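Local coordinates for apical membrane antigen 1 (Toxoplasma gondii, PDB 3ZLE), which probably acts in host cell invasion by sporozoites, as the surface receptor for a rhoptry neck protein at the moving junction, at residues Asn305-Lys310 against Ile316-Asp321; Val334-Thr337 against Thr343-Asn346; Ala73-Asp78 against Asn89-Tyr94; Leu160-Gln165 against Leu182-Phe187. All blocks are in the same frame, centred on the assembly; numbering follows the deposited sequence.

Contact 1. Residues Asn305-Lys310 against Ile316-Asp321; sequences NFYLEK and ICAIFD
Tyr307 and Ile316 face each other in the antiparallel beta hairpin of strands 303-308 and 315-320, part of a PAN-like domain. The tyrosine CG lies between its backbone N and carbonyl carbon (chi1 63°). This lays the ring against the partner strand. Ile316 CB sits over one ring face, offset toward the rim, 4.1 Å from Tyr307 CZ. Ala318 CB meets the same ring at its edge, 4.0 Å from Tyr307 CE1. Asn305 shares this face of the sheet. Its amide is turned 48° from the Phe320 ring, with Asn305 ND2 4.0 Å from Phe320 CE1. That nitrogen is a donor to the backbone oxygens of Phe228 and Phe239, which fixes the amide. Further along, the bent chain of Glu309 brings its OE1 to 3.9 Å from Ile316 CG1.

Phe306 and Cys317 form the non-hydrogen-bonded pair, with side chains on the other face. Helix 253-262 covers that side, and Cys317 is joined to it by the disulfide with Cys256. Asn305 with Ala318, and Tyr307 with Ile316, are the hydrogen-bonded pairs. Their four backbone bonds include Ala318 N to Asn305 O at 2.8 Å. Ile316 O has two partners. It accepts from Tyr307 N at 3.1 Å, in its carbonyl plane, and it takes a CA-H...O contact from Phe306 CA at 3.4 Å.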
loop_
_atom_site.group_PDB
_atom_site.type_symbol
_atom_site.label_atom_id
_atom_site.label_comp_id
_atom_site.label_asym_id
_atom_site.label_seq_id
_atom_site.Cartn_x
_atom_site.Cartn_y
_atom_site.Cartn_z
ATOM N N ASN A 305 -1.858 -12.316 -8.682
ATOM C CA ASN A 305 -3.002 -12.862 -9.380
ATOM C C ASN A 305 -3.652 -13.953 -8.561
ATOM O O ASN A 305 -2.981 -14.927 -8.156
ATOM C CB ASN A 305 -2.568 -13.408 -10.730
ATOM C CG ASN A 305 -2.494 -12.334 -11.772
ATOM O OD1 ASN A 305 -3.107 -11.259 -11.621
ATOM N ND2 ASN A 305 -1.777 -12.603 -12.842
ATOM N N PHE A 306 -4.946 -13.807 -8.299
ATOM C CA PHE A 306 -5.703 -14.849 -7.601
ATOM C C PHE A 306 -6.616 -15.626 -8.564
ATOM O O PHE A 306 -7.550 -15.065 -9.147
ATOM C CB PHE A 306 -6.541 -14.253 -6.492
ATOM C CG PHE A 306 -7.454 -15.253 -5.837
ATOM C CD1 PHE A 306 -6.996 -16.072 -4.812
ATOM C CD2 PHE A 306 -8.728 -15.463 -6.329
ATOM C CE1 PHE A 306 -7.849 -16.946 -4.182
ATOM C CE2 PHE A 306 -9.584 -16.375 -5.724
ATOM C CZ PHE A 306 -9.157 -17.094 -4.633
ATOM N N TYR A 307 -6.328 -16.914 -8.774
ATOM C CA TYR A 307 -7.156 -17.683 -9.713
ATOM C C TYR A 307 -7.301 -19.142 -9.368
ATOM O O TYR A 307 -6.621 -19.665 -8.486
ATOM C CB TYR A 307 -6.641 -17.518 -11.144
ATOM C CG TYR A 307 -5.244 -18.049 -11.335
ATOM C CD1 TYR A 307 -4.150 -17.341 -10.884
ATOM C CD2 TYR A 307 -5.032 -19.319 -11.868
ATOM C CE1 TYR A 307 -2.867 -17.836 -11.047
ATOM C CE2 TYR A 307 -3.766 -19.816 -12.050
ATOM C CZ TYR A 307 -2.685 -19.070 -11.639
ATOM O OH TYR A 307 -1.425 -19.584 -11.808
ATOM N N LEU A 308 -8.286 -19.764 -9.989
ATOM C CA LEU A 308 -8.536 -21.171 -9.856
ATOM C C LEU A 308 -7.741 -21.864 -10.951
ATOM O O LEU A 308 -7.969 -21.603 -12.122
ATOM C CB LEU A 308 -10.036 -21.426 -10.050
ATOM C CG LEU A 308 -10.543 -22.873 -10.185
ATOM C CD1 LEU A 308 -10.073 -23.724 -9.021
ATOM C CD2 LEU A 308 -12.061 -22.881 -10.261
ATOM N N GLU A 309 -6.703 -22.610 -10.562
ATOM C CA GLU A 309 -5.940 -23.424 -11.515
ATOM C C GLU A 309 -6.808 -24.516 -12.124
ATOM O O GLU A 309 -7.271 -25.417 -11.417
ATOM C CB GLU A 309 -4.730 -24.043 -10.841
ATOM C CG GLU A 309 -3.643 -24.452 -11.808
ATOM C CD GLU A 309 -2.258 -24.136 -11.285
ATOM O OE1 GLU A 309 -1.843 -24.772 -10.293
ATOM O OE2 GLU A 309 -1.596 -23.232 -11.854
ATOM N N LYS A 310 -7.083 -24.386 -13.423
ATOM C CA LYS A 310 -7.995 -25.287 -14.131
ATOM C C LYS A 310 -7.495 -26.718 -13.996
ATOM O O LYS A 310 -8.285 -27.670 -13.967
ATOM C CB LYS A 310 -8.070 -24.898 -15.615
ATOM C CG LYS A 310 -9.312 -25.404 -16.344
ATOM C CD LYS A 310 -8.948 -26.150 -17.631
ATOM C CE LYS A 310 -8.670 -25.205 -18.798
ATOM N NZ LYS A 310 -8.466 -25.935 -20.091
ATOM N N ILE A 316 -4.948 -20.362 -6.391
ATOM C CA ILE A 316 -3.535 -19.995 -6.336
ATOM C C ILE A 316 -3.420 -18.468 -6.104
ATOM O O ILE A 316 -4.109 -17.704 -6.750
ATOM C CB ILE A 316 -2.890 -20.357 -7.699
ATOM C CG1 ILE A 316 -3.075 -21.851 -7.994
ATOM C CG2 ILE A 316 -1.416 -19.996 -7.751
ATOM C CD1 ILE A 316 -2.688 -22.768 -6.837
ATOM N N CYS A 317 -2.535 -18.051 -5.198
ATOM C CA CYS A 317 -2.051 -16.665 -5.133
ATOM C C CYS A 317 -0.677 -16.562 -5.792
ATOM O O CYS A 317 0.339 -16.963 -5.197
ATOM C CB CYS A 317 -1.900 -16.258 -3.698
ATOM S SG CYS A 317 -1.629 -14.501 -3.455
ATOM N N ALA A 318 -0.644 -16.105 -7.033
ATOM C CA ALA A 318 0.618 -16.020 -7.805
ATOM C C ALA A 318 1.161 -14.611 -7.737
ATOM O O ALA A 318 0.676 -13.704 -8.434
ATOM C CB ALA A 318 0.399 -16.419 -9.258
ATOM N N ILE A 319 2.165 -14.429 -6.901
ATOM C CA ILE A 319 2.746 -13.124 -6.687
ATOM C C ILE A 319 3.933 -12.873 -7.614
ATOM O O ILE A 319 4.858 -13.666 -7.701
ATOM C CB ILE A 319 3.212 -13.008 -5.263
ATOM C CG1 ILE A 319 2.004 -12.943 -4.323
ATOM C CG2 ILE A 319 4.206 -11.873 -5.110
ATOM C CD1 ILE A 319 2.356 -13.270 -2.887
ATOM N N PHE A 320 3.926 -11.748 -8.293
ATOM C CA PHE A 320 4.960 -11.537 -9.290
ATOM C C PHE A 320 5.558 -10.160 -9.159
ATOM O O PHE A 320 5.013 -9.302 -8.464
ATOM C CB PHE A 320 4.421 -11.777 -10.694
ATOM C CG PHE A 320 3.315 -10.818 -11.096
ATOM C CD1 PHE A 320 1.980 -11.083 -10.759
ATOM C CD2 PHE A 320 3.593 -9.712 -11.900
ATOM C CE1 PHE A 320 0.963 -10.267 -11.196
ATOM C CE2 PHE A 320 2.584 -8.841 -12.286
ATOM C CZ PHE A 320 1.265 -9.107 -11.909
ATOM N N ASP A 321 6.646 -9.927 -9.877
ATOM C CA ASP A 321 7.397 -8.688 -9.705
ATOM C C ASP A 321 7.684 -7.957 -10.989
ATOM O O ASP A 321 8.575 -7.119 -11.015
ATOM C CB ASP A 321 8.713 -8.947 -8.969
ATOM C CG ASP A 321 9.702 -9.740 -9.801
ATOM O OD1 ASP A 321 9.402 -10.078 -10.959
ATOM O OD2 ASP A 321 10.754 -10.091 -9.254
#

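Contact 2. Residues Val334-Thr337 against Thr343-Asn346; sequences VAYT and TEVN
Val334 holds CG1 anti to its backbone N (chi1 -171°), and this turns both methyls to Glu344. Glu344 sets its CG anti to its carbonyl carbon (chi1 -58°) and runs extended beyond it, so the carboxylate reaches across to strand 333-337. The valine branch stands roughly perpendicular to the glutamate chain. The closest approach is Val334 CG2 to Glu344 OE2, 3.9 Å. Val334 CG1 also packs over one face of the Tyr336 ring, offset toward its rim.

Tyr336 brings its hydroxyl to the same carboxylate oxygen. Tyr336 OH lies 4.0 Å from Glu344 OE2, too far for a direct bond. The ring and carboxylate planes are 70° apart. A water stands between them. It donates to Glu344 OE2 at 2.6 Å. On its other side it accepts from Tyr336 OH, but the modelled 2.4 Å is too short to be taken at face value, so that half of the bridge is doubtful. Lys253 forms a salt bridge with the same OE2, which would balance its charge beside the valine methyls.

No backbone bond joins the segments directly. The short strand 222-223 lies between them: Ala222 bonds to the backbone of Thr343 and Val345, and Val223 to that of Ala335. Strand 333-337 lies beside strand 303-308 in an antiparallel sheet, and helix 253-262 packs on Val334 and Tyr336.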
loop_
_atom_site.group_PDB
_atom_site.type_symbol
_atom_site.label_atom_id
_atom_site.label_comp_id
_atom_site.label_asym_id
_atom_site.label_seq_id
_atom_site.Cartn_x
_atom_site.Cartn_y
_atom_site.Cartn_z
ATOM N N VAL A 334 -9.194 -12.662 -9.463
ATOM C CA VAL A 334 -9.014 -11.279 -8.906
ATOM C C VAL A 334 -7.556 -10.798 -8.990
ATOM O O VAL A 334 -6.611 -11.576 -8.795
ATOM C CB VAL A 334 -9.525 -11.164 -7.461
ATOM C CG1 VAL A 334 -9.523 -9.685 -6.997
ATOM C CG2 VAL A 334 -10.949 -11.728 -7.347
ATOM N N ALA A 335 -7.360 -9.529 -9.345
ATOM C CA ALA A 335 -6.003 -8.983 -9.385
ATOM C C ALA A 335 -5.780 -7.990 -8.278
ATOM O O ALA A 335 -6.497 -6.978 -8.175
ATOM C CB ALA A 335 -5.688 -8.384 -10.725
ATOM N N TYR A 336 -4.802 -8.289 -7.432
ATOM C CA TYR A 336 -4.573 -7.526 -6.216
ATOM C C TYR A 336 -3.213 -6.778 -6.291
ATOM O O TYR A 336 -2.250 -7.261 -6.936
ATOM C CB TYR A 336 -4.513 -8.521 -5.040
ATOM C CG TYR A 336 -5.854 -9.078 -4.637
ATOM C CD1 TYR A 336 -6.823 -8.245 -4.073
ATOM C CD2 TYR A 336 -6.153 -10.438 -4.794
ATOM C CE1 TYR A 336 -7.996 -8.725 -3.610
ATOM C CE2 TYR A 336 -7.375 -10.957 -4.338
ATOM C CZ TYR A 336 -8.284 -10.085 -3.736
ATOM O OH TYR A 336 -9.515 -10.524 -3.324
ATOM N N THR A 337 -3.049 -5.733 -5.502
ATOM C CA THR A 337 -1.658 -5.254 -5.247
ATOM C C THR A 337 -1.356 -5.080 -3.797
ATOM O O THR A 337 -2.257 -4.929 -2.952
ATOM C CB THR A 337 -1.332 -3.951 -5.957
ATOM O OG1 THR A 337 -1.965 -2.878 -5.280
ATOM C CG2 THR A 337 -1.757 -3.974 -7.416
ATOM N N THR A 343 -11.471 -4.216 -1.835
ATOM C CA THR A 343 -12.708 -3.856 -2.508
ATOM C C THR A 343 -12.445 -3.996 -3.998
ATOM O O THR A 343 -11.330 -3.771 -4.433
ATOM C CB THR A 343 -13.168 -2.431 -2.174
ATOM O OG1 THR A 343 -12.100 -1.495 -2.416
ATOM C CG2 THR A 343 -13.617 -2.352 -0.736
ATOM N N GLU A 344 -13.430 -4.462 -4.766
ATOM C CA GLU A 344 -13.211 -4.824 -6.180
ATOM C C GLU A 344 -13.905 -3.916 -7.210
ATOM O O GLU A 344 -15.070 -3.534 -7.007
ATOM C CB GLU A 344 -13.652 -6.277 -6.413
ATOM C CG GLU A 344 -12.922 -7.302 -5.524
ATOM C CD GLU A 344 -13.509 -8.695 -5.658
ATOM O OE1 GLU A 344 -14.486 -8.870 -6.429
ATOM O OE2 GLU A 344 -13.067 -9.573 -4.932
ATOM N N VAL A 345 -13.188 -3.525 -8.283
ATOM C CA VAL A 345 -13.792 -2.739 -9.317
ATOM C C VAL A 345 -13.762 -3.553 -10.610
ATOM O O VAL A 345 -12.930 -4.444 -10.779
ATOM C CB VAL A 345 -13.032 -1.415 -9.565
ATOM C CG1 VAL A 345 -13.122 -0.452 -8.422
ATOM C CG2 VAL A 345 -11.654 -1.644 -10.132
ATOM N N ASN A 346 -14.602 -3.177 -11.546
ATOM C CA ASN A 346 -14.512 -3.756 -12.862
ATOM C C ASN A 346 -13.428 -3.172 -13.754
ATOM O O ASN A 346 -12.991 -2.021 -13.572
ATOM C CB ASN A 346 -15.859 -3.681 -13.541
ATOM C CG ASN A 346 -16.798 -4.764 -13.048
ATOM O OD1 ASN A 346 -16.390 -5.918 -12.875
ATOM N ND2 ASN A 346 -18.002 -4.373 -12.678
HETATM O O HOH W 1 -11.331 -8.960 -3.026
#

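Contact 3. Residues Ala73-Asp78 against Asn89-Tyr94; sequences APTSND and NNPQVY
Ala73 and Asn89 meet backbone to backbone at the tight end of this contact. Ala73 N donates to Asn89 O at 2.8 Å, with an N-H...O angle of 173° and the donor in the carbonyl plane. Ala73 CB lies only 3.5 Å from the same Asn89 O. Next to this bond the Pro91 ring presses on the alanine carbonyl, with Pro91 CG 3.2 Å from Ala73 O. Pro91 CB is also near, 3.5 Å from Ala73 O. The proline therefore covers this oxygen with its ring carbons.

Both segments belong to one long loop between strands 55-59 and 103-104, without regular helix or strand. The second segment is shaped by an Asx turn. Asn90 OD1 accepts from Gln92 N at 3.0 Å, nearly straight (171°), and the turn spans Pro91. Asn89 is held by its amide: OD1 accepts from Ser101 OG, and ND2 donates to Asp72 OD1.

The solvent side is looser. Thr75 is exposed and touches through its methyl, with Thr75 CG2 3.9 Å from Pro91 CG. OG1 lies between the backbone N and the carbonyl carbon (chi1 45°), which leaves CG2 beside the N, where the proline can meet it. The threonine branch and the proline ring lie alongside each other, pointing opposite ways. Beyond Thr75 and Pro91 the segments diverge, and Tyr94 stacks on Phe100. A bound N-acetylglucosamine lies about 7 Å from the Thr75 side chain.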
loop_
_atom_site.group_PDB
_atom_site.type_symbol
_atom_site.label_atom_id
_atom_site.label_comp_id
_atom_site.label_asym_id
_atom_site.label_seq_id
_atom_site.Cartn_x
_atom_site.Cartn_y
_atom_site.Cartn_z
ATOM N N ALA A 73 1.328 9.014 20.927
ATOM C CA ALA A 73 2.704 8.680 21.262
ATOM C C ALA A 73 3.074 9.422 22.534
ATOM O O ALA A 73 2.460 10.446 22.861
ATOM C CB ALA A 73 3.613 9.096 20.138
ATOM N N PRO A 74 4.048 8.890 23.285
ATOM C CA PRO A 74 4.439 9.518 24.573
ATOM C C PRO A 74 5.090 10.887 24.407
ATOM O O PRO A 74 5.801 11.113 23.421
ATOM C CB PRO A 74 5.438 8.524 25.188
ATOM C CG PRO A 74 5.835 7.556 24.079
ATOM C CD PRO A 74 4.961 7.814 22.853
ATOM N N THR A 75 4.782 11.813 25.327
ATOM C CA THR A 75 5.437 13.146 25.368
ATOM C C THR A 75 6.627 13.179 26.339
ATOM O O THR A 75 7.458 14.083 26.284
ATOM C CB THR A 75 4.451 14.262 25.800
ATOM O OG1 THR A 75 3.694 13.808 26.933
ATOM C CG2 THR A 75 3.490 14.612 24.658
ATOM N N SER A 76 6.680 12.215 27.249
ATOM C CA SER A 76 7.814 12.089 28.157
ATOM C C SER A 76 8.037 10.619 28.432
ATOM O O SER A 76 7.081 9.830 28.452
ATOM C CB SER A 76 7.536 12.810 29.483
ATOM O OG SER A 76 6.604 12.084 30.263
ATOM N N ASN A 77 9.278 10.265 28.743
ATOM C CA ASN A 77 9.559 8.942 29.263
ATOM C C ASN A 77 8.928 8.706 30.624
ATOM O O ASN A 77 8.614 9.653 31.353
ATOM C CB ASN A 77 11.059 8.676 29.326
ATOM C CG ASN A 77 11.376 7.200 29.293
ATOM O OD1 ASN A 77 10.478 6.366 29.168
ATOM N ND2 ASN A 77 12.655 6.868 29.342
ATOM N N ASP A 78 8.599 7.448 30.885
ATOM C CA ASP A 78 8.536 6.941 32.242
ATOM C C ASP A 78 9.507 5.767 32.333
ATOM O O ASP A 78 9.273 4.698 31.749
ATOM C CB ASP A 78 7.109 6.510 32.604
ATOM C CG ASP A 78 6.965 6.112 34.074
ATOM O OD1 ASP A 78 7.972 5.718 34.702
ATOM O OD2 ASP A 78 5.833 6.177 34.596
ATOM N N ASN A 89 0.595 8.139 17.223
ATOM C CA ASN A 89 -0.145 9.350 16.908
ATOM C C ASN A 89 0.467 10.592 17.516
ATOM O O ASN A 89 0.819 10.595 18.689
ATOM C CB ASN A 89 -1.580 9.235 17.418
ATOM C CG ASN A 89 -2.443 10.375 16.940
ATOM O OD1 ASN A 89 -2.587 10.591 15.758
ATOM N ND2 ASN A 89 -2.984 11.131 17.862
ATOM N N ASN A 90 0.592 11.641 16.710
ATOM C CA ASN A 90 1.151 12.902 17.151
ATOM C C ASN A 90 0.284 13.490 18.260
ATOM O O ASN A 90 -0.901 13.627 18.085
ATOM C CB ASN A 90 1.190 13.874 15.987
ATOM C CG ASN A 90 1.883 15.185 16.339
ATOM O OD1 ASN A 90 1.766 15.693 17.461
ATOM N ND2 ASN A 90 2.567 15.763 15.364
ATOM N N PRO A 91 0.897 13.807 19.409
ATOM C CA PRO A 91 0.118 14.158 20.582
ATOM C C PRO A 91 0.119 15.652 20.940
ATOM O O PRO A 91 -0.376 16.009 21.998
ATOM C CB PRO A 91 0.793 13.352 21.702
ATOM C CG PRO A 91 2.206 13.211 21.258
ATOM C CD PRO A 91 2.183 13.171 19.758
ATOM N N GLN A 92 0.696 16.502 20.089
ATOM C CA GLN A 92 0.747 17.932 20.368
ATOM C C GLN A 92 -0.648 18.509 20.440
ATOM O O GLN A 92 -1.559 18.015 19.764
ATOM C CB GLN A 92 1.552 18.662 19.294
ATOM C CG GLN A 92 3.049 18.405 19.345
ATOM C CD GLN A 92 3.726 18.753 18.022
ATOM O OE1 GLN A 92 3.855 19.930 17.665
ATOM N NE2 GLN A 92 4.110 17.728 17.265
ATOM N N VAL A 93 -0.835 19.508 21.304
ATOM C CA VAL A 93 -2.038 20.357 21.268
ATOM C C VAL A 93 -1.715 21.703 20.622
ATOM O O VAL A 93 -0.566 22.164 20.678
ATOM C CB VAL A 93 -2.620 20.601 22.669
ATOM C CG1 VAL A 93 -3.097 19.295 23.285
ATOM C CG2 VAL A 93 -1.579 21.261 23.553
ATOM N N TYR A 94 -2.698 22.288 19.939
ATOM C CA TYR A 94 -2.621 23.695 19.530
ATOM C C TYR A 94 -2.620 24.577 20.765
ATOM O O TYR A 94 -3.068 24.154 21.842
ATOM C CB TYR A 94 -3.794 24.075 18.614
ATOM C CG TYR A 94 -3.715 23.416 17.256
ATOM C CD1 TYR A 94 -2.698 23.753 16.353
ATOM C CD2 TYR A 94 -4.575 22.377 16.920
ATOM C CE1 TYR A 94 -2.559 23.090 15.143
ATOM C CE2 TYR A 94 -4.451 21.706 15.717
ATOM C CZ TYR A 94 -3.456 22.071 14.824
ATOM O OH TYR A 94 -3.356 21.411 13.621
#

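Contact 4. Residues Leu160-Gln165 against Leu182-Phe187; sequences LSVSAQ and LTWACF
Gln165 OE1 is gripped by two donors, Lys55 NZ and the backbone N of Asp35, while the backbone of the same residue meets Phe187. The other half of the amide is held too. Gln165 NE2 donates to Ser163 O at 3.0 Å, close to the amide plane and with an N-H...O angle of 163°. These bonds fix the rotation of the amide and fold its chain back along its own segment.

Across the contact, Phe187 does most of the touching. Its CG lies between the backbone N and the carbonyl carbon (chi1 60°), and the ring points edge-on into the 160-165 segment. Gln165 O lies at that edge, near the ring plane, 3.2 Å from Phe187 CD1. Ala164 CB meets the edge as well, 3.7 Å from Phe187 CZ. Phe88 adds an edge-to-face contact to the same ring, and Ile57 and Leu167 also pack on Phe187.

Trp184 makes a lighter touch. Its CH2 comes obliquely to Val162 CG1 at 4.4 Å. The indole is placed mainly by others: its NE1 donates to Asn281 O, and Lys280 makes a cation-pi contact with it. No hydrogen bond joins the two segments; the contact is made by ring-edge and methyl packing.

Both segments belong to the excursion after strand 156-159, and Phe187 opens strand 187-191. The Cys173-Cys186 disulfide staples the chain here. Such long, disulfide-braced loops around a PAN-like core are characteristic of AMA1 proteins.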
loop_
_atom_site.group_PDB
_atom_site.type_symbol
_atom_site.label_atom_id
_atom_site.label_comp_id
_atom_site.label_asym_id
_atom_site.label_seq_id
_atom_site.Cartn_x
_atom_site.Cartn_y
_atom_site.Cartn_z
ATOM N N LEU A 160 0.774 10.935 12.206
ATOM C CA LEU A 160 1.641 10.148 13.074
ATOM C C LEU A 160 2.978 10.879 13.291
ATOM O O LEU A 160 3.788 10.986 12.369
ATOM C CB LEU A 160 1.967 8.756 12.436
ATOM C CG LEU A 160 0.779 7.864 11.999
ATOM C CD1 LEU A 160 1.257 6.547 11.434
ATOM C CD2 LEU A 160 -0.294 7.660 13.108
ATOM N N SER A 161 3.318 11.139 14.532
ATOM C CA SER A 161 4.659 11.606 14.787
ATOM C C SER A 161 5.698 10.475 14.838
ATOM O O SER A 161 6.895 10.735 14.729
ATOM C CB SER A 161 4.697 12.491 16.016
ATOM O OG SER A 161 4.532 11.711 17.169
ATOM N N VAL A 162 5.239 9.227 14.835
ATOM C CA VAL A 162 6.155 8.104 14.693
ATOM C C VAL A 162 6.110 7.569 13.285
ATOM O O VAL A 162 5.075 7.121 12.829
ATOM C CB VAL A 162 5.852 6.974 15.704
ATOM C CG1 VAL A 162 6.871 5.851 15.605
ATOM C CG2 VAL A 162 5.835 7.533 17.114
ATOM N N SER A 163 7.250 7.583 12.606
ATOM C CA SER A 163 7.302 7.270 11.168
ATOM C C SER A 163 7.938 5.928 10.928
ATOM O O SER A 163 7.945 5.448 9.788
ATOM C CB SER A 163 8.055 8.331 10.391
ATOM O OG SER A 163 9.317 8.597 10.966
ATOM N N ALA A 164 8.600 5.404 11.970
ATOM C CA ALA A 164 9.031 4.003 12.037
ATOM C C ALA A 164 7.888 3.060 11.764
ATOM O O ALA A 164 6.761 3.272 12.223
ATOM C CB ALA A 164 9.639 3.696 13.417
ATOM N N GLN A 165 8.145 2.056 10.946
ATOM C CA GLN A 165 7.118 1.116 10.619
ATOM C C GLN A 165 7.488 -0.294 11.033
ATOM O O GLN A 165 6.613 -1.132 11.220
ATOM C CB GLN A 165 6.807 1.163 9.126
ATOM C CG GLN A 165 6.154 2.453 8.722
ATOM C CD GLN A 165 6.568 2.899 7.356
ATOM O OE1 GLN A 165 6.108 2.362 6.353
ATOM N NE2 GLN A 165 7.400 3.925 7.301
ATOM N N LEU A 182 12.835 -3.913 27.899
ATOM C CA LEU A 182 13.016 -3.123 26.677
ATOM C C LEU A 182 12.063 -1.925 26.576
ATOM O O LEU A 182 10.877 -2.012 26.930
ATOM C CB LEU A 182 12.975 -4.002 25.425
ATOM C CG LEU A 182 14.196 -4.923 25.219
ATOM C CD1 LEU A 182 13.903 -5.990 24.181
ATOM C CD2 LEU A 182 15.462 -4.164 24.829
ATOM N N THR A 183 12.625 -0.774 26.223
ATOM C CA THR A 183 11.836 0.482 26.110
ATOM C C THR A 183 10.716 0.381 25.063
ATOM O O THR A 183 9.612 0.904 25.251
ATOM C CB THR A 183 12.738 1.652 25.702
ATOM O OG1 THR A 183 13.744 1.851 26.688
ATOM C CG2 THR A 183 11.960 2.910 25.506
ATOM N N TRP A 184 11.028 -0.248 23.945
ATOM C CA TRP A 184 10.076 -0.346 22.826
ATOM C C TRP A 184 9.579 -1.765 22.644
ATOM O O TRP A 184 10.370 -2.684 22.534
ATOM C CB TRP A 184 10.783 0.053 21.533
ATOM C CG TRP A 184 10.925 1.520 21.353
ATOM C CD1 TRP A 184 12.005 2.290 21.702
ATOM C CD2 TRP A 184 10.046 2.377 20.608
ATOM N NE1 TRP A 184 11.807 3.592 21.296
ATOM C CE2 TRP A 184 10.610 3.673 20.629
ATOM C CE3 TRP A 184 8.809 2.186 19.973
ATOM C CZ2 TRP A 184 9.989 4.769 20.025
ATOM C CZ3 TRP A 184 8.193 3.289 19.362
ATOM C CH2 TRP A 184 8.786 4.558 19.403
ATOM N N ALA A 185 8.284 -1.920 22.434
ATOM C CA ALA A 185 7.763 -3.184 21.966
ATOM C C ALA A 185 7.967 -3.284 20.462
ATOM O O ALA A 185 8.122 -2.263 19.774
ATOM C CB ALA A 185 6.283 -3.314 22.321
ATOM N N CYS A 186 7.924 -4.507 19.936
ATOM C CA CYS A 186 8.180 -4.720 18.519
ATOM C C CYS A 186 6.933 -4.370 17.744
ATOM O O CYS A 186 5.840 -4.321 18.302
ATOM C CB CYS A 186 8.537 -6.180 18.221
ATOM S SG CYS A 186 10.038 -6.830 19.024
ATOM N N PHE A 187 7.084 -4.214 16.444
ATOM C CA PHE A 187 5.979 -3.869 15.604
ATOM C C PHE A 187 6.321 -4.048 14.143
ATOM O O PHE A 187 7.489 -3.918 13.723
ATOM C CB PHE A 187 5.467 -2.444 15.913
ATOM C CG PHE A 187 6.515 -1.354 15.719
ATOM C CD1 PHE A 187 6.760 -0.824 14.448
ATOM C CD2 PHE A 187 7.163 -0.775 16.828
ATOM C CE1 PHE A 187 7.690 0.206 14.264
ATOM C CE2 PHE A 187 8.091 0.267 16.658
ATOM C CZ PHE A 187 8.330 0.781 15.371
#

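From the N terminus, contact 3 comes first. It closes a loop of ten residues between strands 55-59 and 103-104. Contact 4 follows and closes a loop of sixteen residues after strand 156-159. Contact 1 closes a hairpin and contact 2 the next loop, each with five residues between its segments. All four are in series; none nest or cross. They form two pairs on opposite sides of the chain's centre. Contacts 3 and 4 meet where Ser161 packs on Ala73, Asn90 and Pro91. Contact 1 and the first segment of contact 2 share one sheet; contact 2 links it to the small parallel sheet of 222-223 and 344-345. Contacts 1 and 3 have centres about 44 Å apart.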